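PDB 6O38: acinetobacter secreted protease CpaA, which probably cleaves proteins as a secreted zinc metalloprotease of the type II pathway, and forms a complex with its chaperone CpaB. Local coordinates for residues 265-270 against 302-307; 384-389 against 423-428; 392-397 against 459-464; 408-411 against 416-419. All coordinates share one frame; numbering follows the deposited sequence.

Contact 1. Residues 265-270 against 302-307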
loop_
_atom_site.group_PDB
_atom_site.type_symbol
_atom_site.label_atom_id
_atom_site.label_comp_id
_atom_site.label_asym_id
_atom_site.label_seq_id
_atom_site.Cartn_x
_atom_site.Cartn_y
_atom_site.Cartn_z
ATOM N N ASP A 265 -11.211 -16.717 4.121
ATOM C CA ASP A 265 -9.881 -16.322 4.559
ATOM C C ASP A 265 -8.850 -16.544 3.455
ATOM O O ASP A 265 -9.037 -17.348 2.535
ATOM C CB ASP A 265 -9.469 -17.097 5.811
ATOM C CG ASP A 265 -10.149 -16.587 7.065
ATOM O OD1 ASP A 265 -10.928 -15.614 6.971
ATOM O OD2 ASP A 265 -9.897 -17.156 8.148
ATOM N N GLN A 266 -7.743 -15.811 3.559
ATOM C CA GLN A 266 -6.626 -15.949 2.635
ATOM C C GLN A 266 -5.320 -15.724 3.382
ATOM O O GLN A 266 -5.184 -14.743 4.118
ATOM C CB GLN A 266 -6.750 -14.968 1.463
ATOM C CG GLN A 266 -5.673 -15.140 0.405
ATOM C CD GLN A 266 -5.872 -14.231 -0.791
ATOM O OE1 GLN A 266 -6.813 -14.403 -1.564
ATOM N NE2 GLN A 266 -4.999 -13.239 -0.935
ATOM N N TYR A 267 -4.368 -16.631 3.182
ATOM C CA TYR A 267 -3.028 -16.519 3.737
ATOM C C TYR A 267 -2.013 -16.518 2.605
ATOM O O TYR A 267 -2.194 -17.206 1.595
ATOM C CB TYR A 267 -2.721 -17.670 4.703
ATOM C CG TYR A 267 -3.474 -17.619 6.013
ATOM C CD1 TYR A 267 -4.801 -18.018 6.091
ATOM C CD2 TYR A 267 -2.851 -17.186 7.176
ATOM C CE1 TYR A 267 -5.491 -17.979 7.288
ATOM C CE2 TYR A 267 -3.531 -17.142 8.379
ATOM C CZ TYR A 267 -4.850 -17.542 8.430
ATOM O OH TYR A 267 -5.531 -17.498 9.624
ATOM N N GLU A 268 -0.942 -15.748 2.778
ATOM C CA GLU A 268 0.140 -15.685 1.806
ATOM C C GLU A 268 1.461 -15.913 2.522
ATOM O O GLU A 268 1.718 -15.306 3.567
ATOM C CB GLU A 268 0.155 -14.340 1.072
ATOM C CG GLU A 268 0.915 -14.361 -0.244
ATOM C CD GLU A 268 0.813 -13.049 -0.998
ATOM O OE1 GLU A 268 1.521 -12.890 -2.017
ATOM O OE2 GLU A 268 0.027 -12.177 -0.574
ATOM N N PHE A 269 2.295 -16.782 1.958
ATOM C CA PHE A 269 3.583 -17.121 2.541
ATOM C C PHE A 269 4.679 -16.884 1.515
ATOM O O PHE A 269 4.462 -17.019 0.309
ATOM C CB PHE A 269 3.629 -18.581 3.020
ATOM C CG PHE A 269 2.557 -18.930 4.013
ATOM C CD1 PHE A 269 1.286 -19.280 3.587
ATOM C CD2 PHE A 269 2.821 -18.906 5.372
ATOM C CE1 PHE A 269 0.299 -19.601 4.498
ATOM C CE2 PHE A 269 1.839 -19.225 6.288
ATOM C CZ PHE A 269 0.576 -19.573 5.851
HETATM N N MSE A 270 5.859 -16.526 2.008
HETATM C CA MSE A 270 7.002 -16.269 1.143
HETATM C C MSE A 270 8.260 -16.892 1.727
HETATM O O MSE A 270 8.626 -16.613 2.869
HETATM C CB MSE A 270 7.200 -14.766 0.946
HETATM C CG MSE A 270 8.360 -14.411 0.035
HETATM SE SE MSE A 270 8.766 -12.507 0.074
HETATM C CE MSE A 270 9.319 -12.358 1.937
ATOM N N THR A 302 -9.063 -17.041 16.199
ATOM C CA THR A 302 -9.211 -17.886 15.020
ATOM C C THR A 302 -8.428 -17.341 13.834
ATOM O O THR A 302 -8.659 -17.774 12.698
ATOM C CB THR A 302 -10.688 -18.037 14.640
ATOM O OG1 THR A 302 -11.245 -16.747 14.357
ATOM C CG2 THR A 302 -11.471 -18.687 15.772
ATOM N N GLN A 303 -7.515 -16.400 14.070
ATOM C CA GLN A 303 -6.659 -15.804 13.053
ATOM C C GLN A 303 -5.529 -15.063 13.760
ATOM O O GLN A 303 -5.610 -14.843 14.976
ATOM C CB GLN A 303 -7.461 -14.864 12.142
ATOM C CG GLN A 303 -8.119 -13.687 12.843
ATOM C CD GLN A 303 -9.335 -14.086 13.654
ATOM O OE1 GLN A 303 -10.283 -14.669 13.127
ATOM N NE2 GLN A 303 -9.315 -13.772 14.944
ATOM N N PRO A 304 -4.457 -14.682 13.060
ATOM C CA PRO A 304 -3.315 -14.068 13.760
ATOM C C PRO A 304 -3.621 -12.749 14.457
ATOM O O PRO A 304 -2.887 -12.387 15.385
ATOM C CB PRO A 304 -2.283 -13.879 12.640
ATOM C CG PRO A 304 -2.615 -14.937 11.654
ATOM C CD PRO A 304 -4.114 -15.024 11.667
ATOM N N THR A 305 -4.661 -12.016 14.059
ATOM C CA THR A 305 -4.897 -10.693 14.620
ATOM C C THR A 305 -6.386 -10.440 14.808
ATOM O O THR A 305 -7.217 -10.873 14.002
ATOM C CB THR A 305 -4.308 -9.598 13.713
ATOM O OG1 THR A 305 -2.982 -9.963 13.318
ATOM C CG2 THR A 305 -4.267 -8.257 14.431
ATOM N N LEU A 306 -6.710 -9.720 15.882
ATOM C CA LEU A 306 -8.073 -9.305 16.180
ATOM C C LEU A 306 -8.055 -7.833 16.557
ATOM O O LEU A 306 -7.254 -7.423 17.404
ATOM C CB LEU A 306 -8.670 -10.136 17.326
ATOM C CG LEU A 306 -9.949 -9.590 17.971
ATOM C CD1 LEU A 306 -11.149 -9.773 17.054
ATOM C CD2 LEU A 306 -10.201 -10.235 19.329
ATOM N N LYS A 307 -8.926 -7.043 15.935
ATOM C CA LYS A 307 -9.017 -5.614 16.208
ATOM C C LYS A 307 -10.416 -5.286 16.707
ATOM O O LYS A 307 -11.408 -5.649 16.069
ATOM C CB LYS A 307 -8.674 -4.775 14.979
ATOM C CG LYS A 307 -8.527 -3.285 15.300
ATOM C CD LYS A 307 -7.982 -2.496 14.122
ATOM C CE LYS A 307 -6.528 -2.841 13.841
ATOM N NZ LYS A 307 -5.985 -1.992 12.750
HETATM O O HOH W 1 -10.774 -13.901 9.844
#

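Contact 2. Residues 384-389 against 423-428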
loop_
_atom_site.group_PDB
_atom_site.type_symbol
_atom_site.label_atom_id
_atom_site.label_comp_id
_atom_site.label_asym_id
_atom_site.label_seq_id
_atom_site.Cartn_x
_atom_site.Cartn_y
_atom_site.Cartn_z
ATOM N N GLU A 384 -2.453 31.326 10.120
ATOM C CA GLU A 384 -2.220 31.459 8.686
ATOM C C GLU A 384 -2.677 30.213 7.937
ATOM O O GLU A 384 -3.227 30.309 6.834
ATOM C CB GLU A 384 -0.742 31.741 8.413
ATOM C CG GLU A 384 -0.322 33.174 8.703
ATOM C CD GLU A 384 1.153 33.415 8.447
ATOM O OE1 GLU A 384 1.925 32.434 8.438
ATOM O OE2 GLU A 384 1.539 34.587 8.247
ATOM N N VAL A 385 -2.455 29.032 8.520
ATOM C CA VAL A 385 -2.907 27.798 7.885
ATOM C C VAL A 385 -4.428 27.716 7.896
ATOM O O VAL A 385 -5.048 27.306 6.906
ATOM C CB VAL A 385 -2.268 26.579 8.574
ATOM C CG1 VAL A 385 -2.850 25.285 8.022
ATOM C CG2 VAL A 385 -0.765 26.605 8.395
ATOM N N ASN A 386 -5.055 28.100 9.012
ATOM C CA ASN A 386 -6.512 28.044 9.095
ATOM C C ASN A 386 -7.160 28.967 8.071
ATOM O O ASN A 386 -8.209 28.639 7.506
ATOM C CB ASN A 386 -6.978 28.400 10.507
ATOM C CG ASN A 386 -6.395 27.484 11.562
ATOM O OD1 ASN A 386 -5.805 26.450 11.251
ATOM N ND2 ASN A 386 -6.572 27.852 12.823
ATOM N N SER A 387 -6.554 30.131 7.823
ATOM C CA SER A 387 -7.106 31.052 6.836
ATOM C C SER A 387 -7.046 30.469 5.431
ATOM O O SER A 387 -7.931 30.737 4.612
ATOM C CB SER A 387 -6.363 32.388 6.889
ATOM O OG SER A 387 -6.443 32.964 8.181
ATOM N N ILE A 388 -6.018 29.674 5.136
ATOM C CA ILE A 388 -5.859 29.116 3.798
ATOM C C ILE A 388 -6.721 27.872 3.626
ATOM O O ILE A 388 -7.458 27.737 2.642
ATOM C CB ILE A 388 -4.373 28.818 3.519
ATOM C CG1 ILE A 388 -3.577 30.120 3.423
ATOM C CG2 ILE A 388 -4.218 27.996 2.248
ATOM C CD1 ILE A 388 -2.092 29.945 3.650
ATOM N N LEU A 389 -6.643 26.944 4.577
ATOM C CA LEU A 389 -7.348 25.675 4.465
ATOM C C LEU A 389 -8.764 25.725 5.020
ATOM O O LEU A 389 -9.655 25.059 4.480
ATOM C CB LEU A 389 -6.566 24.571 5.184
ATOM C CG LEU A 389 -5.150 24.277 4.684
ATOM C CD1 LEU A 389 -4.544 23.118 5.458
ATOM C CD2 LEU A 389 -5.152 23.984 3.191
ATOM N N TYR A 423 -5.893 20.215 20.573
ATOM C CA TYR A 423 -5.705 20.941 19.323
ATOM C C TYR A 423 -5.895 22.424 19.595
ATOM O O TYR A 423 -6.975 22.843 20.023
ATOM C CB TYR A 423 -6.685 20.456 18.247
ATOM C CG TYR A 423 -6.627 21.240 16.953
ATOM C CD1 TYR A 423 -5.744 20.882 15.943
ATOM C CD2 TYR A 423 -7.460 22.331 16.740
ATOM C CE1 TYR A 423 -5.690 21.593 14.757
ATOM C CE2 TYR A 423 -7.412 23.048 15.561
ATOM C CZ TYR A 423 -6.526 22.675 14.573
ATOM O OH TYR A 423 -6.480 23.387 13.396
ATOM N N ILE A 424 -4.852 23.215 19.352
ATOM C CA ILE A 424 -4.880 24.646 19.617
ATOM C C ILE A 424 -4.507 25.391 18.345
ATOM O O ILE A 424 -3.707 24.916 17.531
ATOM C CB ILE A 424 -3.945 25.055 20.780
ATOM C CG1 ILE A 424 -2.481 24.792 20.422
ATOM C CG2 ILE A 424 -4.334 24.329 22.057
ATOM C CD1 ILE A 424 -1.500 25.315 21.450
ATOM N N THR A 425 -5.107 26.564 18.170
ATOM C CA THR A 425 -4.779 27.463 17.074
ATOM C C THR A 425 -3.861 28.555 17.608
ATOM O O THR A 425 -4.251 29.317 18.499
ATOM C CB THR A 425 -6.042 28.072 16.464
ATOM O OG1 THR A 425 -6.717 27.087 15.673
ATOM C CG2 THR A 425 -5.691 29.274 15.596
ATOM N N TYR A 426 -2.647 28.625 17.068
ATOM C CA TYR A 426 -1.645 29.538 17.599
ATOM C C TYR A 426 -0.505 29.680 16.602
ATOM O O TYR A 426 -0.135 28.711 15.933
ATOM C CB TYR A 426 -1.107 29.042 18.946
ATOM C CG TYR A 426 -0.042 29.932 19.536
ATOM C CD1 TYR A 426 -0.373 31.135 20.144
ATOM C CD2 TYR A 426 1.297 29.574 19.474
ATOM C CE1 TYR A 426 0.600 31.954 20.681
ATOM C CE2 TYR A 426 2.274 30.385 20.005
ATOM C CZ TYR A 426 1.923 31.574 20.609
ATOM O OH TYR A 426 2.900 32.384 21.141
ATOM N N LYS A 427 0.040 30.889 16.512
ATOM C CA LYS A 427 1.183 31.188 15.659
ATOM C C LYS A 427 2.436 31.287 16.520
ATOM O O LYS A 427 2.540 32.178 17.370
ATOM C CB LYS A 427 0.957 32.488 14.886
ATOM C CG LYS A 427 2.218 33.105 14.297
ATOM C CD LYS A 427 2.517 32.568 12.909
ATOM C CE LYS A 427 3.696 33.296 12.282
ATOM N NZ LYS A 427 5.002 32.767 12.762
ATOM N N ILE A 428 3.372 30.373 16.310
ATOM C CA ILE A 428 4.656 30.449 17.016
ATOM C C ILE A 428 5.452 31.629 16.469
ATOM O O ILE A 428 5.616 31.742 15.241
ATOM C CB ILE A 428 5.431 29.140 16.859
ATOM C CG1 ILE A 428 4.607 27.963 17.387
ATOM C CG2 ILE A 428 6.769 29.223 17.580
ATOM C CD1 ILE A 428 5.348 26.642 17.366
#

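Contact 3. Residues 392-397 against 459-464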
loop_
_atom_site.group_PDB
_atom_site.type_symbol
_atom_site.label_atom_id
_atom_site.label_comp_id
_atom_site.label_asym_id
_atom_site.label_seq_id
_atom_site.Cartn_x
_atom_site.Cartn_y
_atom_site.Cartn_z
ATOM N N SER A 392 -11.910 23.759 10.049
ATOM C CA SER A 392 -12.087 22.312 10.129
ATOM C C SER A 392 -11.051 21.572 9.289
ATOM O O SER A 392 -10.535 20.529 9.708
ATOM C CB SER A 392 -13.503 21.936 9.694
ATOM O OG SER A 392 -13.754 20.561 9.922
ATOM N N ALA A 393 -10.746 22.093 8.097
ATOM C CA ALA A 393 -9.781 21.443 7.214
ATOM C C ALA A 393 -8.411 21.305 7.867
ATOM O O ALA A 393 -7.751 20.269 7.722
ATOM C CB ALA A 393 -9.672 22.212 5.900
ATOM N N ALA A 394 -7.956 22.344 8.572
ATOM C CA ALA A 394 -6.633 22.290 9.187
ATOM C C ALA A 394 -6.553 21.186 10.234
ATOM O O ALA A 394 -5.535 20.492 10.338
ATOM C CB ALA A 394 -6.284 23.643 9.805
ATOM N N LYS A 395 -7.613 21.015 11.026
ATOM C CA LYS A 395 -7.656 19.902 11.967
ATOM C C LYS A 395 -7.674 18.567 11.233
ATOM O O LYS A 395 -7.044 17.598 11.673
ATOM C CB LYS A 395 -8.875 20.033 12.882
ATOM C CG LYS A 395 -8.836 19.129 14.104
ATOM C CD LYS A 395 -9.957 19.462 15.074
ATOM C CE LYS A 395 -10.046 18.438 16.195
ATOM N NZ LYS A 395 -10.073 17.040 15.682
ATOM N N LEU A 396 -8.392 18.501 10.109
ATOM C CA LEU A 396 -8.461 17.268 9.332
ATOM C C LEU A 396 -7.093 16.866 8.796
ATOM O O LEU A 396 -6.763 15.675 8.744
ATOM C CB LEU A 396 -9.453 17.434 8.180
ATOM C CG LEU A 396 -9.836 16.165 7.418
ATOM C CD1 LEU A 396 -10.040 15.008 8.379
ATOM C CD2 LEU A 396 -11.077 16.399 6.571
ATOM N N ARG A 397 -6.286 17.847 8.382
ATOM C CA ARG A 397 -4.989 17.540 7.787
ATOM C C ARG A 397 -4.065 16.859 8.788
ATOM O O ARG A 397 -3.357 15.907 8.443
ATOM C CB ARG A 397 -4.349 18.820 7.251
ATOM C CG ARG A 397 -3.266 18.596 6.211
ATOM C CD ARG A 397 -2.679 19.922 5.760
ATOM N NE ARG A 397 -1.899 19.798 4.534
ATOM C CZ ARG A 397 -0.581 19.639 4.500
ATOM N NH1 ARG A 397 0.112 19.578 5.629
ATOM N NH2 ARG A 397 0.045 19.540 3.336
ATOM N N TYR A 459 3.338 18.977 18.119
ATOM C CA TYR A 459 3.555 19.040 16.682
ATOM C C TYR A 459 2.881 20.289 16.131
ATOM O O TYR A 459 1.761 20.626 16.525
ATOM C CB TYR A 459 3.016 17.790 15.980
ATOM C CG TYR A 459 3.575 17.592 14.592
ATOM C CD1 TYR A 459 2.961 18.165 13.489
ATOM C CD2 TYR A 459 4.724 16.840 14.387
ATOM C CE1 TYR A 459 3.470 17.990 12.221
ATOM C CE2 TYR A 459 5.242 16.660 13.120
ATOM C CZ TYR A 459 4.611 17.237 12.040
ATOM O OH TYR A 459 5.122 17.060 10.774
ATOM N N TYR A 460 3.571 20.970 15.219
ATOM C CA TYR A 460 3.170 22.287 14.744
ATOM C C TYR A 460 2.956 22.259 13.238
ATOM O O TYR A 460 3.801 21.750 12.495
ATOM C CB TYR A 460 4.222 23.337 15.111
ATOM C CG TYR A 460 3.922 24.726 14.596
ATOM C CD1 TYR A 460 2.846 25.452 15.088
ATOM C CD2 TYR A 460 4.721 25.315 13.625
ATOM C CE1 TYR A 460 2.570 26.724 14.622
ATOM C CE2 TYR A 460 4.454 26.585 13.154
ATOM C CZ TYR A 460 3.378 27.285 13.656
ATOM O OH TYR A 460 3.109 28.552 13.189
ATOM N N GLN A 461 1.824 22.802 12.796
ATOM C CA GLN A 461 1.491 22.932 11.382
ATOM C C GLN A 461 1.405 24.418 11.058
ATOM O O GLN A 461 0.459 25.094 11.476
ATOM C CB GLN A 461 0.180 22.215 11.063
ATOM C CG GLN A 461 -0.371 22.484 9.673
ATOM C CD GLN A 461 -1.592 21.639 9.362
ATOM O OE1 GLN A 461 -1.482 20.555 8.789
ATOM N NE2 GLN A 461 -2.766 22.130 9.746
ATOM N N GLY A 462 2.391 24.926 10.316
ATOM C CA GLY A 462 2.505 26.347 10.056
ATOM C C GLY A 462 2.599 26.647 8.570
ATOM O O GLY A 462 2.589 25.746 7.728
ATOM N N ASN A 463 2.680 27.944 8.271
ATOM C CA ASN A 463 2.796 28.429 6.900
ATOM C C ASN A 463 4.072 29.235 6.680
ATOM O O ASN A 463 4.233 29.848 5.617
ATOM C CB ASN A 463 1.564 29.265 6.532
ATOM C CG ASN A 463 1.422 29.473 5.034
ATOM O OD1 ASN A 463 1.662 28.561 4.243
ATOM N ND2 ASN A 463 1.034 30.681 4.638
ATOM N N GLU A 464 4.977 29.252 7.654
ATOM C CA GLU A 464 6.236 29.957 7.493
ATOM C C GLU A 464 7.133 29.219 6.500
ATOM O O GLU A 464 7.069 27.993 6.385
ATOM C CB GLU A 464 6.951 30.095 8.836
ATOM C CG GLU A 464 6.127 30.761 9.937
ATOM C CD GLU A 464 5.126 29.817 10.585
ATOM O OE1 GLU A 464 5.266 28.589 10.404
ATOM O OE2 GLU A 464 4.204 30.298 11.276
#

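Contact 4. Residues 408-411 against 416-419. With SO4 (sulfate ion), chain O.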
loop_
_atom_site.group_PDB
_atom_site.type_symbol
_atom_site.label_atom_id
_atom_site.label_comp_id
_atom_site.label_asym_id
_atom_site.label_seq_id
_atom_site.Cartn_x
_atom_site.Cartn_y
_atom_site.Cartn_z
ATOM N N THR A 408 1.572 3.191 9.838
ATOM C CA THR A 408 2.955 2.824 9.551
ATOM C C THR A 408 3.587 2.094 10.730
ATOM O O THR A 408 4.290 1.093 10.546
ATOM C CB THR A 408 3.765 4.073 9.198
ATOM O OG1 THR A 408 3.171 4.726 8.069
ATOM C CG2 THR A 408 5.203 3.705 8.866
ATOM N N ALA A 409 3.349 2.584 11.949
ATOM C CA ALA A 409 3.907 1.935 13.131
ATOM C C ALA A 409 3.352 0.527 13.307
ATOM O O ALA A 409 4.096 -0.407 13.625
ATOM C CB ALA A 409 3.627 2.779 14.374
ATOM N N GLU A 410 2.044 0.356 13.101
ATOM C CA GLU A 410 1.430 -0.955 13.287
ATOM C C GLU A 410 1.909 -1.947 12.234
ATOM O O GLU A 410 2.092 -3.133 12.530
ATOM C CB GLU A 410 -0.092 -0.826 13.258
ATOM C CG GLU A 410 -0.835 -2.087 13.658
ATOM C CD GLU A 410 -2.315 -1.841 13.876
ATOM O OE1 GLU A 410 -2.661 -1.075 14.801
ATOM O OE2 GLU A 410 -3.132 -2.410 13.121
ATOM N N ASN A 411 2.118 -1.481 11.000
ATOM C CA ASN A 411 2.650 -2.351 9.957
ATOM C C ASN A 411 4.080 -2.785 10.244
ATOM O O ASN A 411 4.520 -3.815 9.722
ATOM C CB ASN A 411 2.593 -1.650 8.599
ATOM C CG ASN A 411 1.181 -1.526 8.064
ATOM O OD1 ASN A 411 0.295 -2.297 8.432
ATOM N ND2 ASN A 411 0.965 -0.555 7.184
ATOM N N PHE A 416 4.493 1.702 19.428
ATOM C CA PHE A 416 3.973 3.009 19.803
ATOM C C PHE A 416 2.775 3.357 18.932
ATOM O O PHE A 416 2.654 2.889 17.798
ATOM C CB PHE A 416 5.044 4.104 19.698
ATOM C CG PHE A 416 5.202 4.679 18.316
ATOM C CD1 PHE A 416 5.967 4.030 17.363
ATOM C CD2 PHE A 416 4.597 5.879 17.978
ATOM C CE1 PHE A 416 6.119 4.562 16.095
ATOM C CE2 PHE A 416 4.742 6.414 16.711
ATOM C CZ PHE A 416 5.505 5.754 15.768
ATOM N N TYR A 417 1.895 4.184 19.490
ATOM C CA TYR A 417 0.814 4.824 18.758
ATOM C C TYR A 417 0.771 6.294 19.143
ATOM O O TYR A 417 1.104 6.663 20.273
ATOM C CB TYR A 417 -0.555 4.192 19.051
ATOM C CG TYR A 417 -0.771 2.810 18.479
ATOM C CD1 TYR A 417 -1.110 2.635 17.144
ATOM C CD2 TYR A 417 -0.673 1.683 19.284
ATOM C CE1 TYR A 417 -1.323 1.373 16.621
ATOM C CE2 TYR A 417 -0.885 0.418 18.771
ATOM C CZ TYR A 417 -1.210 0.269 17.440
ATOM O OH TYR A 417 -1.421 -0.991 16.927
ATOM N N LEU A 418 0.361 7.133 18.198
ATOM C CA LEU A 418 0.160 8.548 18.469
ATOM C C LEU A 418 -1.298 8.792 18.832
ATOM O O LEU A 418 -2.205 8.288 18.161
ATOM C CB LEU A 418 0.558 9.403 17.265
ATOM C CG LEU A 418 2.049 9.469 16.934
ATOM C CD1 LEU A 418 2.310 10.531 15.879
ATOM C CD2 LEU A 418 2.874 9.735 18.186
ATOM N N ARG A 419 -1.516 9.550 19.902
ATOM C CA ARG A 419 -2.850 9.937 20.344
ATOM C C ARG A 419 -2.876 11.446 20.517
ATOM O O ARG A 419 -2.079 11.995 21.285
ATOM C CB ARG A 419 -3.221 9.228 21.651
ATOM C CG ARG A 419 -4.397 9.833 22.400
ATOM C CD ARG A 419 -4.811 8.933 23.556
ATOM N NE ARG A 419 -5.770 9.571 24.453
ATOM C CZ ARG A 419 -5.458 10.078 25.641
ATOM N NH1 ARG A 419 -6.395 10.640 26.391
ATOM N NH2 ARG A 419 -4.210 10.017 26.084
HETATM S S SO4 O . -7.657 11.237 29.384
HETATM O O1 SO4 O . -6.207 11.321 29.529
HETATM O O2 SO4 O . -8.215 10.481 30.502
HETATM O O3 SO4 O . -8.224 12.583 29.377
HETATM O O4 SO4 O . -7.986 10.564 28.131
#

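Contact 1. Residues 265-270 against 302-307
The amide oxygen of Q303, whose side chain meets Y267, takes its firmest bond from its own neighbour: T302 OG1 donates to Q303 OE1 at 2.6 Å. The hydroxyl comes from above the carbonyl plane, 40° out of it, and not along a lone pair. A water adds a weak second bond at 3.4 Å to Q303 OE1 and reaches back to D265 OD1, also weakly. K262, just ahead of strand 266-272, gathers the same spot, forming a salt bridge with D265 OD2, a hydrogen bond with T302 O and a weak one with Q303 OE1.

Direct touching falls to Y267. Its phenol end meets the P304 ring from the opposite direction, with Y267 OH 3.5 Å from P304 CD and Y267 CE2 4.0 Å from the same carbon. P304 CD meets the tyrosine ring obliquely. Q303 adds its backbone, its CA lying 4.0 Å from Y267 OH. That hydroxyl is itself hydrogen-bonded to T260 O.

Residues 265-270 and 302-307 belong to successive StcE-type beta-sandwich units, so the contact sits where two such units meet. Chaperone CpaB approaches the same strand as Y267, its N124 bonding to Q266 O. Across the joint itself the chemistry is a small apolar touch plus weak water bridging, so much of the polar hold probably comes from K262, which bonds to both segments.

Contact 2. Residues 384-389 against 423-428
A short helix, 383-389, flanks the far end of strand 416-425 in the protease part of the chain, and N386 with T425 makes the bond between them. N386 ND2 donates to T425 OG1 at 3.0 Å. The hydroxyl lies close to the amide plane, but the N-H...O angle of 133° leaves the bond bent. With CG of N386 anti to the carbonyl carbon (chi1 -58°), ND2 comes within bonding distance of the threonine hydroxyl, and T425 comes to meet it from the opposite direction.

The other end of the amide passes Y423 without bonding to it, N386 OD1 staying 3.8 Å from Y423 OH; the amide and phenol planes are 27° apart as the two pass. S381 OG takes up N386 OD1, so each end of the buried amide has a hydrogen-bond partner.

Nearer the start of the helix, E384 OE1 comes no closer than 4.3 Å to K427 CE, and the charged atoms stay farther apart still, E384 OE1 lying 5.3 Å from K427 NZ. K427 NZ turns instead to I428 O at 2.8 Å and to a salt bridge with E464. Any attraction between E384 and K427 is therefore probably only long-range. Strand 367-381 leads into this helix and also pairs in parallel with strand 416-425. Helices laid over a largely parallel sheet in this way are consistent with the N-terminal subdomain of metzincin proteases.

Contact 3. Residues 392-397 against 459-464
The amide of Q461 comes to the edge of the R397 guanidinium, with OE1 near the guanidinium plane and the two flat groups turned 62° apart. The closest approach is to the aliphatic shaft of the arginine, Q461 OE1 lying 3.3 Å from R397 CD, and no hydrogen bond joins that oxygen to R397 NH1, 3.7 Å away. Within residues 459-464, one face of the Y460 ring carries G462 N, 3.9 Å above its plane and offset toward the rim. At the edge of that ring, Y460 OH donates to E464 OE2 at 2.8 Å, meeting the carboxylate on its syn side.

The bond between the segments comes from the other branch of the glutamine. Q461 NE2 donates to A394 O at 3.3 Å with an N-H...O angle of 151°, approaching tilted from the carbonyl plane. A394 CB packs beside the same nitrogen at 3.8 Å. Fully extended, with CG anti to the backbone N (chi1 170°), the glutamine spans from strand to helix. Its NE2 also bonds to S381 OG.

The contact thus fastens helix 391-411 over strand 457-462 of the protease sheet, consistent with the helix-over-sheet packing of reprolysin-like proteases. R397 runs extended past Q461 to other partners. Its NH2 bonds to the carbonyl oxygen of C491, the cysteine in disulfide with C470, while its NE forms a salt bridge with E153 of chaperone CpaB. A393 N and S392 OG are likewise held by that chain, through CpaB D136 and D110.

Contact 4. Residues 408-411 against 416-419
Helix 391-411 ends and strand 416-425 begins after four intervening residues, with the CA atoms of A409 and F416 6.8 Å apart. The methyl of A409 points at the strand and meets the F416 ring obliquely, CB lying 3.5 Å from CE1 and 3.8 Å from CZ of that ring. F416 holds its CG between the backbone N and the carbonyl carbon (chi1 84°), which brings CE1 of the ring to the A409 methyl.

The polar half joins E410 and Y417. Y417 OH donates to E410 OE1, modelled at 2.5 Å, a very short length that is doubtful at this resolution. The carboxylate oxygen sits at the ring edge, near the ring plane, while the carboxylate itself is turned 83° from that plane. R360 NH1 bonds to the same phenol oxygen, and K307 makes a salt bridge with E410 OE2, so two basic groups probably help hold the carboxylate and phenol in place.

R419, its chain extended, has NH1 giving a weak 3.2 Å hydrogen bond to O1 of a sulfate probably taken from the crystallisation liquor. The ion's placement is doubtful, since its O4 lies implausibly close to R419 NH1; D376 forms a salt bridge with R419 NH2. F416 and L418 also pack on helix 496-504, which bears the zinc ligands H498 and H502, while strand 416-425 bonds along its backbone to strand 367-381.

From the N terminus, contact 1 comes first and closes a loop of 31 residues between strands 266-272 and 305-310, joining successive beta-sandwich units. It finishes before the others begin, yet it touches contact 4 through a salt bridge. Contacts 2 and 3 open on consecutive helices and cross in the chain; their centres lie 6 Å apart, and a salt bridge joins them too. Contact 4, a tight helix-to-strand connection, is nested inside both of their loops, sharing strand 416-425 with contact 2 and helix 391-411 with contact 3. Together, contacts 2 to 4 bind two helices to the protease sheet.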